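Local coordinates for protein ribonucleoside-diphosphate reductase (Pseudomonas aeruginosa, PDB 5IM3) that probably reduces ribonucleoside diphosphates to deoxyribonucleoside diphosphates for DNA synthesis, using thioredoxin as reductant, and binds dATP in an allosterically regulated assembly, at residues I769-T774 with A873-L878; G605-V610 with V658-M663; I785-Q790 with N877-G882. All blocks are in the same frame, centred on the assembly; numbering follows the deposited sequence.

In the fold
All three contacts belong to the ribonucleotide reductase barrel domain. Contact 2 closes first along the chain, pairing two parallel strands, 600-608 and 659-663, of the large mixed sheet. The first segments of contacts 1 and 3, 769-774 and 785-790, follow in turn, and both contacts end on one continuous piece, 873-882, sharing N877 and L878. Contact 1 lies about 11 Å from contact 2, centre to centre; T772 packs on S606 and I769 on I662. Contact 3 is about 12 Å from contact 1 and about 20 Å from contact 2, and I785 touches residues of both. Together they tie the barrel wall to strand 878-881, near the C-terminal end of the domain.

Contact 1 (I769-T774 with A873-L878); sequences IAPTAT and AQSLNL
In the barrel domain, the loop leading into helix 773-779 meets segment 873-878 through a single backbone bridge, I769 with Q874. I769 bonds to the residues flanking Q874: its N donates to O of A873 at 3.3 Å, and its O accepts from N of S875 at 2.8 Å, an almost straight bond with an angle of 170° at the hydrogen. This is the pattern of a parallel beta bridge. The same I769 O also lies 3.3 Å from CA of Q874 in a CA-H...O contact, so one carbonyl is approached by two donors.

Beside the bridged backbones the side chains of I769 and Q874 run alongside each other, with CB of I769 3.6 Å from CB of Q874. Q874 then extends past I769 CD1 to helix 856-866, where OE1 accepts a hydrogen bond from NE of R866. Q874 thus connects the bridge to that helix. S875 OG hydrogen-bonds to O of C587, while A873 bonds through its backbone to E589; both partners lie in what is probably the finger loop of this enzyme family, which threads the barrel. With OG set beside the backbone N (chi1 -60°), S875 also meets the ring of P771, whose CD comes within 3.2 Å of that hydroxyl. P771-T774 probably corresponds to the Pro-Ser-Glu-Thr-Ser loop that, in class I relatives, binds the substrate's phosphates at a helix N-terminus. Beyond P771 the chain turns away from segment 873-878, and T772 OG1, just ahead of the helix, accepts from N of S784.

Contact 2 (G605-V610 with V658-M663); sequences GSINLV and VGLGIM
L660 and I607 pack against each other on one face of a parallel strand pair: CD1 of L660 lies 3.7 Å from CD1 of I607, and the two branched ends cross at a slant. G605, without a side chain, leaves this neighbourhood to L660, which also packs on helix 620-640. Further along, CD1 of L609 reaches across to CD1 of I662, 3.9 Å away, the two side chains again oblique to each other, and both press on I692 of helix 679-707.

The other face carries S606, N608 and M663. Here G661 makes the hollow, and S606 OG lies over it, 3.8 Å from the glycine carbonyl carbon; that hydroxyl donates to a water, which in turn donates to O of I662. CG of M663 stands between the backbone N and the carbonyl carbon (chi1 56°), which lays it 3.3 Å from O of I607, and the extended chain then packs against helix 773-779.

Between the strands run five backbone hydrogen bonds. I607 N reaches O of G661 at 2.8 Å, whereas N of L609 closes the series on O of M663 at 2.9 Å.

Two parallel neighbouring strands joined through helices 620-640 and 646-655, the first packed on their I607/L660 face, form a beta-alpha-beta crossover of the alpha/beta barrel.

Contact 3 (I785-Q790 with N877-G882); sequences IEPTYQ and NLYIAG
OE2 of E786 accepts a weak hydrogen bond from ND2 of N877 at 2.6 Å; the bend at the hydrogen, 129°, makes it poorly directed although short. The other carboxylate oxygen, OE1, takes the hydroxyl of Y879 as donor at a nominal 2.4 Å, too short for the exact length to be trusted. One carboxylate is therefore gripped from two points of the same C-terminal segment, one oxygen for each partner. OE1 sits at the edge of the Y879 ring, near its plane, while the carboxylate itself stands almost perpendicular to that ring, at 83°. E786 gets there by folding at chi2 (-81°), which turns its acid group from the loop toward N877 and Y879.

P787 and Y789 approach the tyrosine ring obliquely. CG of P787 comes nearest CE1 of Y879, at 4.3 Å, and CD1 of Y789 lies 3.7 Å from CE2 of Y879, which in turn meets the edge of the Y789 ring. The two ring planes are inclined at 53° with centroids 6.0 Å apart, an oblique aromatic pair.

N877 also has a second role, since its OD1 accepts a weak hydrogen bond from N of Y905, and its side chain touches Y904. In class I relatives a tyrosine pair relays the radical to the active-site cysteine, and Y904-Y905 probably correspond to it. Y879 itself stands in strand 878-881, parallel to strand 906-909, with helix 885-897 between them in sequence and packed on L878 and I880, the layout of a beta-alpha-beta unit at the end of the reductase domain.

Contact 1 (I769-T774 with A873-L878)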
ATOM      1  N   ILE A 769      15.562   9.374 -39.831  1.00 40.11           N
ATOM      2  CA  ILE A 769      14.461   8.419 -39.755  1.00 41.75           C
ATOM      3  C   ILE A 769      13.402   9.029 -38.846  1.00 41.28           C
ATOM      4  O   ILE A 769      13.542   9.041 -37.620  1.00 41.42           O
ATOM      5  CB  ILE A 769      14.922   7.046 -39.256  1.00 43.01           C
ATOM      6  CG1 ILE A 769      15.975   6.462 -40.200  1.00 42.21           C
ATOM      7  CG2 ILE A 769      13.734   6.093 -39.147  1.00 40.97           C
ATOM      8  CD1 ILE A 769      16.574   5.146 -39.714  1.00 46.34           C
ATOM      9  N   ALA A 770      12.338   9.525 -39.450  1.00 46.20           N
ATOM     10  CA  ALA A 770      11.225  10.153 -38.766  1.00 46.12           C
ATOM     11  C   ALA A 770      10.042   9.202 -38.691  1.00 47.56           C
ATOM     12  O   ALA A 770       9.986   8.206 -39.419  1.00 48.86           O
ATOM     13  CB  ALA A 770      10.810  11.430 -39.502  1.00 46.71           C
ATOM     14  N   PRO A 771       9.075   9.469 -37.815  1.00 45.29           N
ATOM     15  CA  PRO A 771       7.840   8.678 -37.836  1.00 47.37           C
ATOM     16  C   PRO A 771       7.159   8.794 -39.191  1.00 47.56           C
ATOM     17  O   PRO A 771       7.328   9.781 -39.911  1.00 49.29           O
ATOM     18  CB  PRO A 771       6.995   9.302 -36.717  1.00 45.31           C
ATOM     19  CG  PRO A 771       7.995   9.959 -35.813  1.00 44.54           C
ATOM     20  CD  PRO A 771       9.074  10.455 -36.723  1.00 44.74           C
ATOM     21  N   THR A 772       6.388   7.764 -39.540  1.00 46.80           N
ATOM     22  CA  THR A 772       5.783   7.651 -40.864  1.00 48.94           C
ATOM     23  C   THR A 772       4.344   7.176 -40.753  1.00 51.28           C
ATOM     24  O   THR A 772       3.871   6.387 -41.578  1.00 48.94           O
ATOM     25  CB  THR A 772       6.574   6.692 -41.752  1.00 49.28           C
ATOM     26  OG1 THR A 772       6.492   5.369 -41.208  1.00 50.68           O
ATOM     27  CG2 THR A 772       8.034   7.110 -41.852  1.00 48.21           C
ATOM     28  N   ALA A 773       3.633   7.647 -39.726  1.00 57.36           N
ATOM     29  CA  ALA A 773       2.276   7.181 -39.457  1.00 58.76           C
ATOM     30  C   ALA A 773       1.432   7.123 -40.728  1.00 59.57           C
ATOM     31  O   ALA A 773       0.981   6.050 -41.146  1.00 59.73           O
ATOM     32  CB  ALA A 773       1.618   8.093 -38.420  1.00 60.91           C
ATOM     33  N   THR A 774       1.212   8.275 -41.360  1.00 54.50           N
ATOM     34  CA  THR A 774       0.284   8.333 -42.484  1.00 54.71           C
ATOM     35  C   THR A 774       0.852   7.636 -43.717  1.00 52.74           C
ATOM     36  O   THR A 774       0.163   6.831 -44.355  1.00 51.56           O
ATOM     37  CB  THR A 774      -0.066   9.787 -42.797  1.00 54.50           C
ATOM     38  OG1 THR A 774      -0.649  10.397 -41.641  1.00 56.48           O
ATOM     39  CG2 THR A 774      -1.053   9.868 -43.955  1.00 58.36           C
ATOM     40  N   ALA A 873      19.619  11.962 -36.968  1.00 42.54           N
ATOM     41  CA  ALA A 873      19.289  11.004 -35.917  1.00 43.60           C
ATOM     42  C   ALA A 873      18.115  10.151 -36.394  1.00 43.55           C
ATOM     43  O   ALA A 873      17.832  10.052 -37.593  1.00 40.84           O
ATOM     44  CB  ALA A 873      19.009  11.743 -34.599  1.00 40.93           C
ATOM     45  N   GLN A 874      17.422   9.511 -35.451  1.00 47.32           N
ATOM     46  CA  GLN A 874      16.270   8.680 -35.772  1.00 50.20           C
ATOM     47  C   GLN A 874      15.309   8.668 -34.593  1.00 48.84           C
ATOM     48  O   GLN A 874      15.733   8.570 -33.437  1.00 52.32           O
ATOM     49  CB  GLN A 874      16.697   7.247 -36.123  1.00 56.52           C
ATOM     50  CG  GLN A 874      17.563   6.573 -35.077  1.00 57.42           C
ATOM     51  CD  GLN A 874      18.247   5.322 -35.599  1.00 61.13           C
ATOM     52  OE1 GLN A 874      17.594   4.383 -36.060  1.00 61.61           O
ATOM     53  NE2 GLN A 874      19.574   5.307 -35.534  1.00 63.13           N
ATOM     54  N   SER A 875      14.015   8.771 -34.895  1.00 43.49           N
ATOM     55  CA  SER A 875      12.987   8.716 -33.861  1.00 42.33           C
ATOM     56  C   SER A 875      12.877   7.295 -33.324  1.00 43.94           C
ATOM     57  O   SER A 875      12.502   6.373 -34.057  1.00 45.66           O
ATOM     58  CB  SER A 875      11.648   9.180 -34.423  1.00 39.84           C
ATOM     59  OG  SER A 875      11.740  10.504 -34.899  1.00 41.12           O
ATOM     60  N   LEU A 876      13.195   7.117 -32.047  1.00 45.82           N
ATOM     61  CA  LEU A 876      13.345   5.791 -31.454  1.00 47.73           C
ATOM     62  C   LEU A 876      12.414   5.659 -30.256  1.00 47.98           C
ATOM     63  O   LEU A 876      12.752   6.091 -29.150  1.00 47.26           O
ATOM     64  CB  LEU A 876      14.791   5.545 -31.045  1.00 48.18           C
ATOM     65  CG  LEU A 876      15.093   4.126 -30.561  1.00 51.43           C
ATOM     66  CD1 LEU A 876      14.871   3.115 -31.680  1.00 50.25           C
ATOM     67  CD2 LEU A 876      16.513   4.042 -30.031  1.00 52.04           C
ATOM     68  N   ASN A 877      11.250   5.055 -30.469  1.00 49.50           N
ATOM     69  CA  ASN A 877      10.395   4.670 -29.360  1.00 50.77           C
ATOM     70  C   ASN A 877      10.943   3.411 -28.704  1.00 50.19           C
ATOM     71  O   ASN A 877      11.454   2.513 -29.378  1.00 49.76           O
ATOM     72  CB  ASN A 877       8.966   4.435 -29.838  1.00 52.10           C
ATOM     73  CG  ASN A 877       8.302   5.705 -30.312  1.00 53.91           C
ATOM     74  OD1 ASN A 877       8.476   6.769 -29.719  1.00 53.85           O
ATOM     75  ND2 ASN A 877       7.549   5.605 -31.397  1.00 55.47           N
ATOM     76  N   LEU A 878      10.861   3.359 -27.381  1.00 47.83           N
ATOM     77  CA  LEU A 878      11.325   2.211 -26.619  1.00 48.15           C
ATOM     78  C   LEU A 878      10.164   1.607 -25.850  1.00 49.57           C
ATOM     79  O   LEU A 878       9.340   2.327 -25.275  1.00 49.07           O
ATOM     80  CB  LEU A 878      12.456   2.597 -25.665  1.00 49.67           C
ATOM     81  CG  LEU A 878      13.786   2.959 -26.333  1.00 48.68           C
ATOM     82  CD1 LEU A 878      14.811   3.330 -25.281  1.00 50.88           C
ATOM     83  CD2 LEU A 878      14.311   1.820 -27.194  1.00 50.48           C
TER

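Contact 2 (G605-V610 with V658-M663)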
ATOM      1  N   GLY A 605      11.333  12.675 -46.332  1.00 44.68           N
ATOM      2  CA  GLY A 605      10.708  11.620 -47.109  1.00 46.36           C
ATOM      3  C   GLY A 605      11.301  10.296 -46.681  1.00 45.58           C
ATOM      4  O   GLY A 605      12.332  10.250 -46.005  1.00 43.59           O
ATOM      5  N   SER A 606      10.646   9.206 -47.083  1.00 44.91           N
ATOM      6  CA  SER A 606      11.024   7.892 -46.574  1.00 45.22           C
ATOM      7  C   SER A 606      11.025   6.835 -47.666  1.00 45.80           C
ATOM      8  O   SER A 606      10.081   6.736 -48.456  1.00 45.11           O
ATOM      9  CB  SER A 606      10.090   7.462 -45.441  1.00 45.62           C
ATOM     10  OG  SER A 606      10.391   8.179 -44.256  1.00 45.40           O
ATOM     11  N   ILE A 607      12.091   6.034 -47.681  1.00 50.93           N
ATOM     12  CA  ILE A 607      12.171   4.876 -48.557  1.00 54.11           C
ATOM     13  C   ILE A 607      11.266   3.774 -48.021  1.00 55.46           C
ATOM     14  O   ILE A 607      11.125   3.593 -46.803  1.00 55.59           O
ATOM     15  CB  ILE A 607      13.625   4.383 -48.659  1.00 55.72           C
ATOM     16  CG1 ILE A 607      14.559   5.513 -49.111  1.00 55.39           C
ATOM     17  CG2 ILE A 607      13.713   3.190 -49.601  1.00 57.63           C
ATOM     18  CD1 ILE A 607      14.262   6.062 -50.496  1.00 57.59           C
ATOM     19  N   ASN A 608      10.657   3.023 -48.932  1.00 50.38           N
ATOM     20  CA  ASN A 608       9.829   1.872 -48.588  1.00 52.81           C
ATOM     21  C   ASN A 608      10.681   0.619 -48.768  1.00 52.90           C
ATOM     22  O   ASN A 608      10.834   0.113 -49.882  1.00 50.64           O
ATOM     23  CB  ASN A 608       8.577   1.835 -49.456  1.00 51.93           C
ATOM     24  CG  ASN A 608       7.740   0.596 -49.227  1.00 53.19           C
ATOM     25  OD1 ASN A 608       7.999  -0.189 -48.315  1.00 53.54           O
ATOM     26  ND2 ASN A 608       6.720   0.417 -50.056  1.00 55.47           N
ATOM     27  N   LEU A 609      11.241   0.123 -47.661  1.00 56.82           N
ATOM     28  CA  LEU A 609      12.129  -1.033 -47.731  1.00 61.11           C
ATOM     29  C   LEU A 609      11.427  -2.260 -48.297  1.00 60.94           C
ATOM     30  O   LEU A 609      12.056  -3.061 -48.998  1.00 63.96           O
ATOM     31  CB  LEU A 609      12.696  -1.341 -46.343  1.00 61.28           C
ATOM     32  CG  LEU A 609      13.778  -0.383 -45.842  1.00 62.08           C
ATOM     33  CD1 LEU A 609      14.113  -0.655 -44.379  1.00 61.74           C
ATOM     34  CD2 LEU A 609      15.026  -0.500 -46.710  1.00 62.60           C
ATOM     35  N   VAL A 610      10.134  -2.426 -48.013  1.00 53.78           N
ATOM     36  CA  VAL A 610       9.415  -3.603 -48.490  1.00 56.80           C
ATOM     37  C   VAL A 610       9.527  -3.723 -50.003  1.00 58.02           C
ATOM     38  O   VAL A 610       9.733  -4.817 -50.540  1.00 59.39           O
ATOM     39  CB  VAL A 610       7.946  -3.552 -48.036  1.00 56.31           C
ATOM     40  CG1 VAL A 610       7.106  -4.604 -48.777  1.00 54.99           C
ATOM     41  CG2 VAL A 610       7.862  -3.760 -46.531  1.00 53.63           C
ATOM     42  N   VAL A 658      18.351  17.929 -45.980  1.00 42.66           N
ATOM     43  CA  VAL A 658      17.193  17.085 -46.223  1.00 44.19           C
ATOM     44  C   VAL A 658      17.248  15.934 -45.231  1.00 44.94           C
ATOM     45  O   VAL A 658      18.252  15.716 -44.552  1.00 44.23           O
ATOM     46  CB  VAL A 658      17.131  16.562 -47.680  1.00 45.68           C
ATOM     47  CG1 VAL A 658      17.081  17.732 -48.665  1.00 44.43           C
ATOM     48  CG2 VAL A 658      18.314  15.652 -47.987  1.00 44.58           C
ATOM     49  N   GLY A 659      16.142  15.197 -45.148  1.00 48.94           N
ATOM     50  CA  GLY A 659      16.062  14.054 -44.258  1.00 48.24           C
ATOM     51  C   GLY A 659      15.388  12.860 -44.902  1.00 48.14           C
ATOM     52  O   GLY A 659      14.163  12.725 -44.842  1.00 48.21           O
ATOM     53  N   LEU A 660      16.180  11.990 -45.524  1.00 46.57           N
ATOM     54  CA  LEU A 660      15.670  10.775 -46.149  1.00 47.90           C
ATOM     55  C   LEU A 660      15.671   9.648 -45.123  1.00 45.03           C
ATOM     56  O   LEU A 660      16.731   9.277 -44.605  1.00 44.71           O
ATOM     57  CB  LEU A 660      16.516  10.394 -47.365  1.00 46.73           C
ATOM     58  CG  LEU A 660      16.102   9.131 -48.126  1.00 48.93           C
ATOM     59  CD1 LEU A 660      14.766   9.324 -48.819  1.00 50.22           C
ATOM     60  CD2 LEU A 660      17.169   8.735 -49.131  1.00 50.55           C
ATOM     61  N   GLY A 661      14.487   9.104 -44.832  1.00 39.98           N
ATOM     62  CA  GLY A 661      14.330   8.037 -43.879  1.00 39.65           C
ATOM     63  C   GLY A 661      13.935   6.725 -44.527  1.00 43.97           C
ATOM     64  O   GLY A 661      14.066   6.529 -45.744  1.00 41.86           O
ATOM     65  N   ILE A 662      13.437   5.805 -43.694  1.00 47.72           N
ATOM     66  CA  ILE A 662      13.007   4.487 -44.143  1.00 51.63           C
ATOM     67  C   ILE A 662      11.709   4.109 -43.443  1.00 52.64           C
ATOM     68  O   ILE A 662      11.370   4.629 -42.375  1.00 52.92           O
ATOM     69  CB  ILE A 662      14.078   3.404 -43.878  1.00 53.82           C
ATOM     70  CG1 ILE A 662      14.459   3.381 -42.392  1.00 54.44           C
ATOM     71  CG2 ILE A 662      15.304   3.649 -44.749  1.00 54.39           C
ATOM     72  CD1 ILE A 662      15.312   2.190 -41.993  1.00 56.17           C
ATOM     73  N   MET A 663      10.985   3.177 -44.060  1.00 49.75           N
ATOM     74  CA  MET A 663       9.807   2.577 -43.450  1.00 51.16           C
ATOM     75  C   MET A 663       9.640   1.167 -43.993  1.00 52.49           C
ATOM     76  O   MET A 663      10.277   0.774 -44.975  1.00 51.28           O
ATOM     77  CB  MET A 663       8.546   3.421 -43.692  1.00 50.26           C
ATOM     78  CG  MET A 663       8.237   3.714 -45.149  1.00 52.60           C
ATOM     79  SD  MET A 663       6.679   4.610 -45.335  1.00 55.08           S
ATOM     80  CE  MET A 663       6.631   4.847 -47.106  1.00 52.46           C
TER
HETATM   81  O   HOH W   1      11.467   7.678 -41.654  1.00 45.76           O

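Contact 3 (I785-Q790 with N877-G882)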
ATOM      1  N   ILE A 785      10.927   2.242 -38.225  1.00 44.87           N
ATOM      2  CA  ILE A 785      11.734   1.167 -37.664  1.00 44.08           C
ATOM      3  C   ILE A 785      11.020   0.484 -36.508  1.00 44.43           C
ATOM      4  O   ILE A 785      11.639  -0.285 -35.766  1.00 44.81           O
ATOM      5  CB  ILE A 785      13.117   1.677 -37.222  1.00 44.87           C
ATOM      6  CG1 ILE A 785      12.970   2.923 -36.339  1.00 43.80           C
ATOM      7  CG2 ILE A 785      13.986   1.968 -38.433  1.00 46.74           C
ATOM      8  CD1 ILE A 785      14.281   3.468 -35.807  1.00 45.46           C
ATOM      9  N   GLU A 786       9.728   0.746 -36.336  1.00 49.32           N
ATOM     10  CA  GLU A 786       9.009   0.231 -35.183  1.00 52.72           C
ATOM     11  C   GLU A 786       8.796  -1.277 -35.313  1.00 54.29           C
ATOM     12  O   GLU A 786       8.456  -1.766 -36.396  1.00 53.00           O
ATOM     13  CB  GLU A 786       7.651   0.920 -35.048  1.00 56.23           C
ATOM     14  CG  GLU A 786       7.721   2.425 -34.820  1.00 58.57           C
ATOM     15  CD  GLU A 786       8.003   2.784 -33.375  1.00 61.95           C
ATOM     16  OE1 GLU A 786       7.702   1.958 -32.488  1.00 63.04           O
ATOM     17  OE2 GLU A 786       8.529   3.892 -33.126  1.00 63.92           O
ATOM     18  N   PRO A 787       8.980  -2.037 -34.238  1.00 49.18           N
ATOM     19  CA  PRO A 787       8.440  -3.397 -34.217  1.00 49.66           C
ATOM     20  C   PRO A 787       6.924  -3.346 -34.171  1.00 48.25           C
ATOM     21  O   PRO A 787       6.331  -2.390 -33.669  1.00 48.04           O
ATOM     22  CB  PRO A 787       9.024  -3.996 -32.933  1.00 50.26           C
ATOM     23  CG  PRO A 787       9.262  -2.812 -32.052  1.00 51.16           C
ATOM     24  CD  PRO A 787       9.664  -1.700 -32.976  1.00 48.40           C
ATOM     25  N   THR A 788       6.294  -4.377 -34.723  1.00 52.89           N
ATOM     26  CA  THR A 788       4.839  -4.455 -34.702  1.00 52.34           C
ATOM     27  C   THR A 788       4.328  -4.267 -33.281  1.00 51.00           C
ATOM     28  O   THR A 788       4.737  -4.985 -32.364  1.00 51.31           O
ATOM     29  CB  THR A 788       4.380  -5.805 -35.261  1.00 54.73           C
ATOM     30  OG1 THR A 788       4.890  -5.969 -36.589  1.00 56.14           O
ATOM     31  CG2 THR A 788       2.856  -5.897 -35.289  1.00 54.86           C
ATOM     32  N   TYR A 789       3.440  -3.290 -33.097  1.00 43.95           N
ATOM     33  CA  TYR A 789       2.880  -3.054 -31.770  1.00 47.27           C
ATOM     34  C   TYR A 789       1.931  -4.179 -31.366  1.00 50.43           C
ATOM     35  O   TYR A 789       1.905  -4.588 -30.200  1.00 50.52           O
ATOM     36  CB  TYR A 789       2.170  -1.701 -31.727  1.00 46.59           C
ATOM     37  CG  TYR A 789       1.770  -1.281 -30.332  1.00 48.33           C
ATOM     38  CD1 TYR A 789       2.717  -0.809 -29.431  1.00 48.27           C
ATOM     39  CD2 TYR A 789       0.449  -1.359 -29.912  1.00 49.26           C
ATOM     40  CE1 TYR A 789       2.360  -0.425 -28.153  1.00 48.95           C
ATOM     41  CE2 TYR A 789       0.082  -0.977 -28.636  1.00 50.35           C
ATOM     42  CZ  TYR A 789       1.044  -0.510 -27.760  1.00 51.07           C
ATOM     43  OH  TYR A 789       0.693  -0.128 -26.484  1.00 52.79           O
ATOM     44  N   GLN A 790       1.147  -4.693 -32.312  1.00 56.13           N
ATOM     45  CA  GLN A 790       0.318  -5.863 -32.058  1.00 60.26           C
ATOM     46  C   GLN A 790      -0.097  -6.468 -33.391  1.00 56.54           C
ATOM     47  O   GLN A 790      -0.471  -5.745 -34.318  1.00 52.91           O
ATOM     48  CB  GLN A 790      -0.913  -5.511 -31.217  1.00 64.92           C
ATOM     49  CG  GLN A 790      -1.698  -4.321 -31.731  1.00 70.25           C
ATOM     50  CD  GLN A 790      -2.830  -3.930 -30.802  1.00 73.77           C
ATOM     51  OE1 GLN A 790      -3.149  -4.649 -29.853  1.00 75.49           O
ATOM     52  NE2 GLN A 790      -3.441  -2.780 -31.067  1.00 74.42           N
ATOM     53  N   ASN A 877      11.250   5.055 -30.469  1.00 49.50           N
ATOM     54  CA  ASN A 877      10.395   4.670 -29.360  1.00 50.77           C
ATOM     55  C   ASN A 877      10.943   3.411 -28.704  1.00 50.19           C
ATOM     56  O   ASN A 877      11.454   2.513 -29.378  1.00 49.76           O
ATOM     57  CB  ASN A 877       8.966   4.435 -29.838  1.00 52.10           C
ATOM     58  CG  ASN A 877       8.302   5.705 -30.312  1.00 53.91           C
ATOM     59  OD1 ASN A 877       8.476   6.769 -29.719  1.00 53.85           O
ATOM     60  ND2 ASN A 877       7.549   5.605 -31.397  1.00 55.47           N
ATOM     61  N   LEU A 878      10.861   3.359 -27.381  1.00 47.83           N
ATOM     62  CA  LEU A 878      11.325   2.211 -26.619  1.00 48.15           C
ATOM     63  C   LEU A 878      10.164   1.607 -25.850  1.00 49.57           C
ATOM     64  O   LEU A 878       9.340   2.327 -25.275  1.00 49.07           O
ATOM     65  CB  LEU A 878      12.456   2.597 -25.665  1.00 49.67           C
ATOM     66  CG  LEU A 878      13.786   2.959 -26.333  1.00 48.68           C
ATOM     67  CD1 LEU A 878      14.811   3.330 -25.281  1.00 50.88           C
ATOM     68  CD2 LEU A 878      14.311   1.820 -27.194  1.00 50.48           C
ATOM     69  N   TYR A 879      10.101   0.278 -25.860  1.00 52.00           N
ATOM     70  CA  TYR A 879       9.036  -0.476 -25.215  1.00 53.46           C
ATOM     71  C   TYR A 879       9.650  -1.315 -24.107  1.00 53.57           C
ATOM     72  O   TYR A 879      10.582  -2.087 -24.352  1.00 53.92           O
ATOM     73  CB  TYR A 879       8.303  -1.352 -26.231  1.00 53.43           C
ATOM     74  CG  TYR A 879       7.751  -0.558 -27.389  1.00 51.76           C
ATOM     75  CD1 TYR A 879       8.547  -0.247 -28.484  1.00 52.11           C
ATOM     76  CD2 TYR A 879       6.440  -0.106 -27.381  1.00 52.28           C
ATOM     77  CE1 TYR A 879       8.047   0.487 -29.542  1.00 51.20           C
ATOM     78  CE2 TYR A 879       5.933   0.626 -28.436  1.00 52.01           C
ATOM     79  CZ  TYR A 879       6.740   0.921 -29.510  1.00 51.94           C
ATOM     80  OH  TYR A 879       6.231   1.653 -30.557  1.00 54.97           O
ATOM     81  N   ILE A 880       9.139  -1.155 -22.893  1.00 52.15           N
ATOM     82  CA  ILE A 880       9.698  -1.807 -21.720  1.00 52.55           C
ATOM     83  C   ILE A 880       8.549  -2.393 -20.918  1.00 53.99           C
ATOM     84  O   ILE A 880       7.723  -1.650 -20.375  1.00 53.23           O
ATOM     85  CB  ILE A 880      10.525  -0.842 -20.859  1.00 55.36           C
ATOM     86  CG1 ILE A 880      11.718  -0.320 -21.666  1.00 53.95           C
ATOM     87  CG2 ILE A 880      10.979  -1.541 -19.579  1.00 56.80           C
ATOM     88  CD1 ILE A 880      12.615   0.636 -20.912  1.00 54.83           C
ATOM     89  N   ALA A 881       8.493  -3.718 -20.849  1.00 59.00           N
ATOM     90  CA  ALA A 881       7.622  -4.401 -19.908  1.00 62.56           C
ATOM     91  C   ALA A 881       8.408  -4.723 -18.643  1.00 66.39           C
ATOM     92  O   ALA A 881       9.635  -4.848 -18.668  1.00 65.87           O
ATOM     93  CB  ALA A 881       7.047  -5.677 -20.522  1.00 62.95           C
ATOM     94  N   GLY A 882       7.688  -4.848 -17.534  1.00 79.99           N
ATOM     95  CA  GLY A 882       8.322  -5.007 -16.240  1.00 83.96           C
ATOM     96  C   GLY A 882       8.363  -3.690 -15.499  1.00 84.58           C
ATOM     97  O   GLY A 882       8.065  -3.630 -14.302  1.00 90.45           O
TER